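Side-chain contacts in beta-galactosidase (PDB 3OG2), which probably hydrolyses terminal non-reducing beta-D-galactose residues of beta-D-galactosides, as a glycoside hydrolase of family 35: residues Lys138-Ala143 with Gln176-Tyr181; Asp788-Trp791 with Asp796-Lys799. All blocks are in the same frame, centred on the assembly; numbering follows the deposited sequence.

Interaction 1 of 2, residues Lys138-Ala143 with Gln176-Tyr181; sequences KLRTDA and QPENEY
The R140 guanidinium meets the E178 carboxylate edge to edge, the two planes only 21° apart, while the backbone carbonyl of E180 lies at another part of the guanidinium rim and the N179 carbonyl comes in obliquely, close to NH2 but at too poor an angle for a hydrogen bond. The salt bridge is bidentate and side-on. R140 NE gives a practically straight bond to E178 OE2 (2.9 Å, 179° at the hydrogen); the acceptor lies in the guanidinium plane and OE2 uses its syn lone pair. R140 NH2 reaches E178 OE1 at 2.7 Å on a more bent path. A turn at chi3 of R140 (69°) swings the guanidinium side-on to the acid. Two nitrogens fix its rotation, and in this buried setting the paired charges should stabilise each other. E178 OE1 also accepts from N179 N (2.8 Å), met on the anti side but well out of the carboxylate plane, and OE2 is hydrogen-bonded to Y195. The salt bridge thus bears directly on the backbone of N179, a galactose-binding residue. At the Y181 ring edge an in-plane water bonds Y181 OH (2.7 Å) and donates to R140 O (2.8 Å); Y181 OH also bonds N192 N. The contact ties the loop ahead of helix 144-163 to the C-terminal end of barrel strand 172-177, where TIM barrels carry their active sites, with Y195 and M196 of helix 193-205 packing against R140 and Y181.

Interaction 2 of 2, residues Asp788-Trp791 with Asp796-Lys799; sequences DENW and DSMK. With GLC (alpha-D-glucopyranose), chain C.
The CA atoms of D788 and M798 are 4.6 Å apart, the closest CA pair between the two segments, where the loop run 788-791 passes the short 3-10 segment 797-799, and M798 CA makes a CA-H...O contact with D788 O at 3.3 Å. Two hydrogen bonds join the segments, each pairing a side chain with backbone. S797 OG donates to E789 O at 2.6 Å, tilted modestly from the carbonyl plane; its chi1 of 53° sets the hydroxyl between its own N and carbonyl carbon, facing the E789 peptide. In the second bond the side chain is the acceptor: N790 OD1 takes the M798 N-H at 3.0 Å, nearly straight at 168°. N790 and M798 cross at about a right angle, with N790 CB packed on M798 CB. The other end of the N790 amide, ND2, reaches D796 OD1 through a water, so both ends of the amide are engaged and its flip is settled. A second water links D788 OD2 to S797 O, while D788 OD1 forms a salt bridge with R802. E789 is turned away from 796-799, its OE1 3.1 Å from C6 of the glucose, a glycan sugar, and its OE2 bonded to E122 N, which belongs to the galactose site. Within 796-799, K799 NZ closes a salt bridge to D796 OD2 (2.7 Å), approached from above the carboxylate plane. Both segments belong to one loop between strands 775-782 and 803-811 of the later beta region, which reaches over to the barrel loop after strand 110-116 that carries Y118, N120 and V135.

Interaction 1 closes before interaction 2 opens along the chain, yet their centres are 12 Å apart. Interaction 1 lies in the family 35 TIM-barrel region, at the end of strand 172-177; interaction 2 lies in the loop between strands 775-782 and 803-811, more than 600 residues later. They touch directly: E180 OE1 is 2.8 Å from W791 NE1 and L139 N is 2.9 Å from D796 OD1, both probable hydrogen bonds, while R140 NH1 binds N790 O. The far beta loop therefore lies against the barrel beside the galactose site, where W791 is bonded to the galactose-binding E180, so the pocket's surroundings are built from distant parts of the chain.

Interaction 1 of 2, residues Lys138-Ala143 with Gln176-Tyr181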
loop_
_atom_site.group_PDB
_atom_site.type_symbol
_atom_site.label_atom_id
_atom_site.label_comp_id
_atom_site.label_asym_id
_atom_site.label_seq_id
_atom_site.Cartn_x
_atom_site.Cartn_y
_atom_site.Cartn_z
ATOM N N LYS A 138 -20.933 -20.073 9.217
ATOM C CA LYS A 138 -19.931 -19.125 9.669
ATOM C C LYS A 138 -18.742 -19.027 8.701
ATOM O O LYS A 138 -18.158 -20.035 8.250
ATOM C CB LYS A 138 -19.397 -19.525 11.052
ATOM C CG LYS A 138 -20.477 -19.568 12.121
ATOM C CD LYS A 138 -20.826 -18.177 12.610
ATOM C CE LYS A 138 -21.784 -18.228 13.793
ATOM N NZ LYS A 138 -21.555 -19.410 14.670
ATOM N N LEU A 139 -18.380 -17.783 8.408
ATOM C CA LEU A 139 -17.303 -17.546 7.458
ATOM C C LEU A 139 -15.964 -17.921 8.050
ATOM O O LEU A 139 -15.762 -17.805 9.284
ATOM C CB LEU A 139 -17.294 -16.060 7.024
ATOM C CG LEU A 139 -18.658 -15.537 6.563
ATOM C CD1 LEU A 139 -18.601 -14.050 6.257
ATOM C CD2 LEU A 139 -19.256 -16.322 5.402
ATOM N N ARG A 140 -15.026 -18.376 7.209
ATOM C CA ARG A 140 -13.675 -18.754 7.629
ATOM C C ARG A 140 -13.749 -19.937 8.593
ATOM O O ARG A 140 -12.911 -20.072 9.480
ATOM C CB ARG A 140 -12.875 -17.613 8.282
ATOM C CG ARG A 140 -12.800 -16.393 7.325
ATOM C CD ARG A 140 -12.115 -15.217 7.984
ATOM N NE ARG A 140 -10.667 -15.538 8.158
ATOM C CZ ARG A 140 -9.882 -14.847 9.004
ATOM N NH1 ARG A 140 -10.395 -13.847 9.738
ATOM N NH2 ARG A 140 -8.618 -15.198 9.102
ATOM N N THR A 141 -14.720 -20.814 8.363
ATOM C CA THR A 141 -14.773 -22.120 9.048
ATOM C C THR A 141 -15.010 -23.203 8.016
ATOM O O THR A 141 -15.218 -22.885 6.833
ATOM C CB THR A 141 -15.894 -22.183 10.083
ATOM O OG1 THR A 141 -17.168 -22.292 9.430
ATOM C CG2 THR A 141 -15.891 -20.973 11.013
ATOM N N ASP A 142 -15.037 -24.463 8.473
ATOM C CA ASP A 142 -15.354 -25.493 7.447
ATOM C C ASP A 142 -16.852 -25.717 7.278
ATOM O O ASP A 142 -17.195 -26.766 6.708
ATOM C CB ASP A 142 -14.581 -26.786 7.697
ATOM C CG ASP A 142 -14.757 -27.322 9.104
ATOM O OD1 ASP A 142 -15.227 -26.606 9.986
ATOM O OD2 ASP A 142 -14.376 -28.520 9.228
ATOM N N ALA A 143 -17.699 -24.765 7.613
ATOM C CA ALA A 143 -19.113 -24.816 7.228
ATOM C C ALA A 143 -19.110 -25.013 5.721
ATOM O O ALA A 143 -18.443 -24.220 5.001
ATOM C CB ALA A 143 -19.888 -23.555 7.586
ATOM N N GLN A 176 0.694 -17.440 0.197
ATOM C CA GLN A 176 0.072 -17.414 1.533
ATOM C C GLN A 176 -1.389 -17.820 1.389
ATOM O O GLN A 176 -2.180 -17.144 0.696
ATOM C CB GLN A 176 0.122 -15.980 2.106
ATOM C CG GLN A 176 -0.616 -15.871 3.438
ATOM C CD GLN A 176 -0.721 -14.438 3.875
ATOM O OE1 GLN A 176 0.295 -13.778 4.210
ATOM N NE2 GLN A 176 -1.941 -13.871 3.911
ATOM N N PRO A 177 -1.822 -18.875 2.068
ATOM C CA PRO A 177 -3.211 -19.233 2.148
ATOM C C PRO A 177 -3.869 -18.503 3.334
ATOM O O PRO A 177 -3.252 -18.415 4.399
ATOM C CB PRO A 177 -3.161 -20.748 2.422
ATOM C CG PRO A 177 -1.832 -21.009 3.071
ATOM C CD PRO A 177 -0.933 -19.850 2.795
ATOM N N GLU A 178 -5.116 -18.028 3.164
ATOM C CA GLU A 178 -5.825 -17.396 4.314
ATOM C C GLU A 178 -5.121 -16.090 4.695
ATOM O O GLU A 178 -4.284 -15.563 3.918
ATOM C CB GLU A 178 -6.007 -18.370 5.508
ATOM C CG GLU A 178 -7.471 -18.740 5.781
ATOM C CD GLU A 178 -8.258 -17.663 6.489
ATOM O OE1 GLU A 178 -7.628 -16.699 7.024
ATOM O OE2 GLU A 178 -9.519 -17.731 6.588
ATOM N N ASN A 179 -5.438 -15.519 5.843
ATOM C CA ASN A 179 -4.804 -14.249 6.244
ATOM C C ASN A 179 -5.009 -14.059 7.736
ATOM O O ASN A 179 -6.173 -13.918 8.145
ATOM C CB ASN A 179 -5.411 -13.074 5.467
ATOM C CG ASN A 179 -4.677 -11.793 5.857
ATOM O OD1 ASN A 179 -3.558 -11.631 5.297
ATOM N ND2 ASN A 179 -5.119 -10.948 6.761
ATOM N N GLU A 180 -3.939 -14.021 8.509
ATOM C CA GLU A 180 -4.045 -13.775 9.951
ATOM C C GLU A 180 -5.128 -14.661 10.589
ATOM O O GLU A 180 -6.008 -14.209 11.335
ATOM C CB GLU A 180 -4.289 -12.294 10.307
ATOM C CG GLU A 180 -3.062 -11.459 9.959
ATOM C CD GLU A 180 -3.007 -10.096 10.552
ATOM O OE1 GLU A 180 -4.050 -9.559 10.980
ATOM O OE2 GLU A 180 -1.912 -9.432 10.599
ATOM N N TYR A 181 -4.997 -15.953 10.299
ATOM C CA TYR A 181 -5.904 -16.946 10.919
ATOM C C TYR A 181 -5.390 -17.206 12.313
ATOM O O TYR A 181 -4.537 -18.094 12.500
ATOM C CB TYR A 181 -5.961 -18.201 10.009
ATOM C CG TYR A 181 -6.935 -19.221 10.598
ATOM C CD1 TYR A 181 -8.321 -19.011 10.525
ATOM C CD2 TYR A 181 -6.482 -20.385 11.218
ATOM C CE1 TYR A 181 -9.195 -19.947 11.067
ATOM C CE2 TYR A 181 -7.349 -21.302 11.748
ATOM C CZ TYR A 181 -8.696 -21.075 11.663
ATOM O OH TYR A 181 -9.566 -22.007 12.218
HETATM O O HOH W 1 -12.105 -21.899 11.458
#

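Interaction 2 of 2, residues Asp788-Trp791 with Asp796-Lys799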
loop_
_atom_site.group_PDB
_atom_site.type_symbol
_atom_site.label_atom_id
_atom_site.label_comp_id
_atom_site.label_asym_id
_atom_site.label_seq_id
_atom_site.Cartn_x
_atom_site.Cartn_y
_atom_site.Cartn_z
ATOM N N ASP A 788 -18.166 -4.478 6.128
ATOM C CA ASP A 788 -17.156 -4.606 7.165
ATOM C C ASP A 788 -16.241 -5.814 6.902
ATOM O O ASP A 788 -16.610 -6.769 6.203
ATOM C CB ASP A 788 -17.820 -4.797 8.538
ATOM C CG ASP A 788 -18.555 -3.541 9.006
ATOM O OD1 ASP A 788 -18.318 -2.402 8.523
ATOM O OD2 ASP A 788 -19.397 -3.642 9.933
ATOM N N GLU A 789 -15.053 -5.756 7.507
ATOM C CA GLU A 789 -14.148 -6.876 7.588
ATOM C C GLU A 789 -14.674 -7.976 8.510
ATOM O O GLU A 789 -15.722 -7.860 9.166
ATOM C CB GLU A 789 -12.752 -6.368 8.085
ATOM C CG GLU A 789 -12.044 -5.579 6.987
ATOM C CD GLU A 789 -10.787 -4.922 7.513
ATOM O OE1 GLU A 789 -10.796 -4.477 8.729
ATOM O OE2 GLU A 789 -9.802 -4.828 6.770
ATOM N N ASN A 790 -13.922 -9.097 8.507
ATOM C CA ASN A 790 -14.308 -10.300 9.246
ATOM C C ASN A 790 -13.070 -10.890 9.891
ATOM O O ASN A 790 -12.710 -12.060 9.725
ATOM C CB ASN A 790 -14.962 -11.310 8.276
ATOM C CG ASN A 790 -15.891 -12.257 9.011
ATOM O OD1 ASN A 790 -17.103 -12.043 8.987
ATOM N ND2 ASN A 790 -15.379 -13.310 9.667
ATOM N N TRP A 791 -12.395 -10.033 10.693
ATOM C CA TRP A 791 -11.086 -10.385 11.212
ATOM C C TRP A 791 -11.132 -11.456 12.269
ATOM O O TRP A 791 -10.137 -12.174 12.472
ATOM C CB TRP A 791 -10.353 -9.131 11.758
ATOM C CG TRP A 791 -8.929 -9.490 12.055
ATOM C CD1 TRP A 791 -7.884 -9.502 11.181
ATOM C CD2 TRP A 791 -8.396 -9.887 13.322
ATOM N NE1 TRP A 791 -6.744 -9.881 11.809
ATOM C CE2 TRP A 791 -7.011 -10.129 13.131
ATOM C CE3 TRP A 791 -9.032 -10.046 14.575
ATOM C CZ2 TRP A 791 -6.197 -10.534 14.168
ATOM C CZ3 TRP A 791 -8.197 -10.457 15.623
ATOM C CH2 TRP A 791 -6.831 -10.682 15.386
ATOM N N ASP A 796 -19.268 -13.249 12.468
ATOM C CA ASP A 796 -19.549 -12.988 11.048
ATOM C C ASP A 796 -19.756 -11.508 10.780
ATOM O O ASP A 796 -20.747 -11.129 10.138
ATOM C CB ASP A 796 -20.800 -13.800 10.665
ATOM C CG ASP A 796 -20.567 -15.233 10.226
ATOM O OD1 ASP A 796 -19.418 -15.646 10.039
ATOM O OD2 ASP A 796 -21.570 -15.983 10.079
ATOM N N SER A 797 -18.834 -10.663 11.264
ATOM C CA SER A 797 -19.038 -9.230 11.134
ATOM C C SER A 797 -19.138 -8.712 9.721
ATOM O O SER A 797 -19.764 -7.656 9.495
ATOM C CB SER A 797 -17.878 -8.494 11.847
ATOM O OG SER A 797 -16.627 -8.971 11.381
ATOM N N MET A 798 -18.577 -9.424 8.738
ATOM C CA MET A 798 -18.758 -8.965 7.331
ATOM C C MET A 798 -20.221 -9.027 6.916
ATOM O O MET A 798 -20.625 -8.354 5.964
ATOM C CB MET A 798 -17.832 -9.817 6.453
ATOM C CG MET A 798 -18.099 -9.606 4.960
ATOM S SD MET A 798 -19.259 -10.885 4.354
ATOM C CE MET A 798 -19.726 -10.085 2.803
ATOM N N LYS A 799 -21.035 -9.837 7.633
ATOM C CA LYS A 799 -22.449 -9.949 7.272
ATOM C C LYS A 799 -23.276 -8.788 7.787
ATOM O O LYS A 799 -24.498 -8.818 7.579
ATOM C CB LYS A 799 -23.021 -11.286 7.808
ATOM C CG LYS A 799 -22.341 -12.497 7.140
ATOM C CD LYS A 799 -23.048 -13.782 7.604
ATOM C CE LYS A 799 -22.373 -15.001 6.983
ATOM N NZ LYS A 799 -22.879 -16.247 7.675
HETATM C C1 GLC C . -9.416 -1.355 14.595
HETATM C C2 GLC C . -8.248 -2.266 14.889
HETATM C C3 GLC C . -7.836 -3.251 13.821
HETATM C C4 GLC C . -9.022 -3.762 13.021
HETATM C C5 GLC C . -9.814 -2.530 12.534
HETATM C C6 GLC C . -10.701 -2.893 11.407
HETATM O O2 GLC C . -7.114 -1.509 15.255
HETATM O O3 GLC C . -7.176 -4.330 14.460
HETATM O O4 GLC C . -8.610 -4.509 11.890
HETATM O O5 GLC C . -10.354 -1.865 13.658
HETATM O O6 GLC C . -11.895 -2.262 11.130
HETATM O O HOH W 2 -20.778 -5.540 6.304
HETATM O O HOH W 3 -19.791 -5.607 11.386
HETATM O O HOH W 4 -16.762 -15.773 10.873
#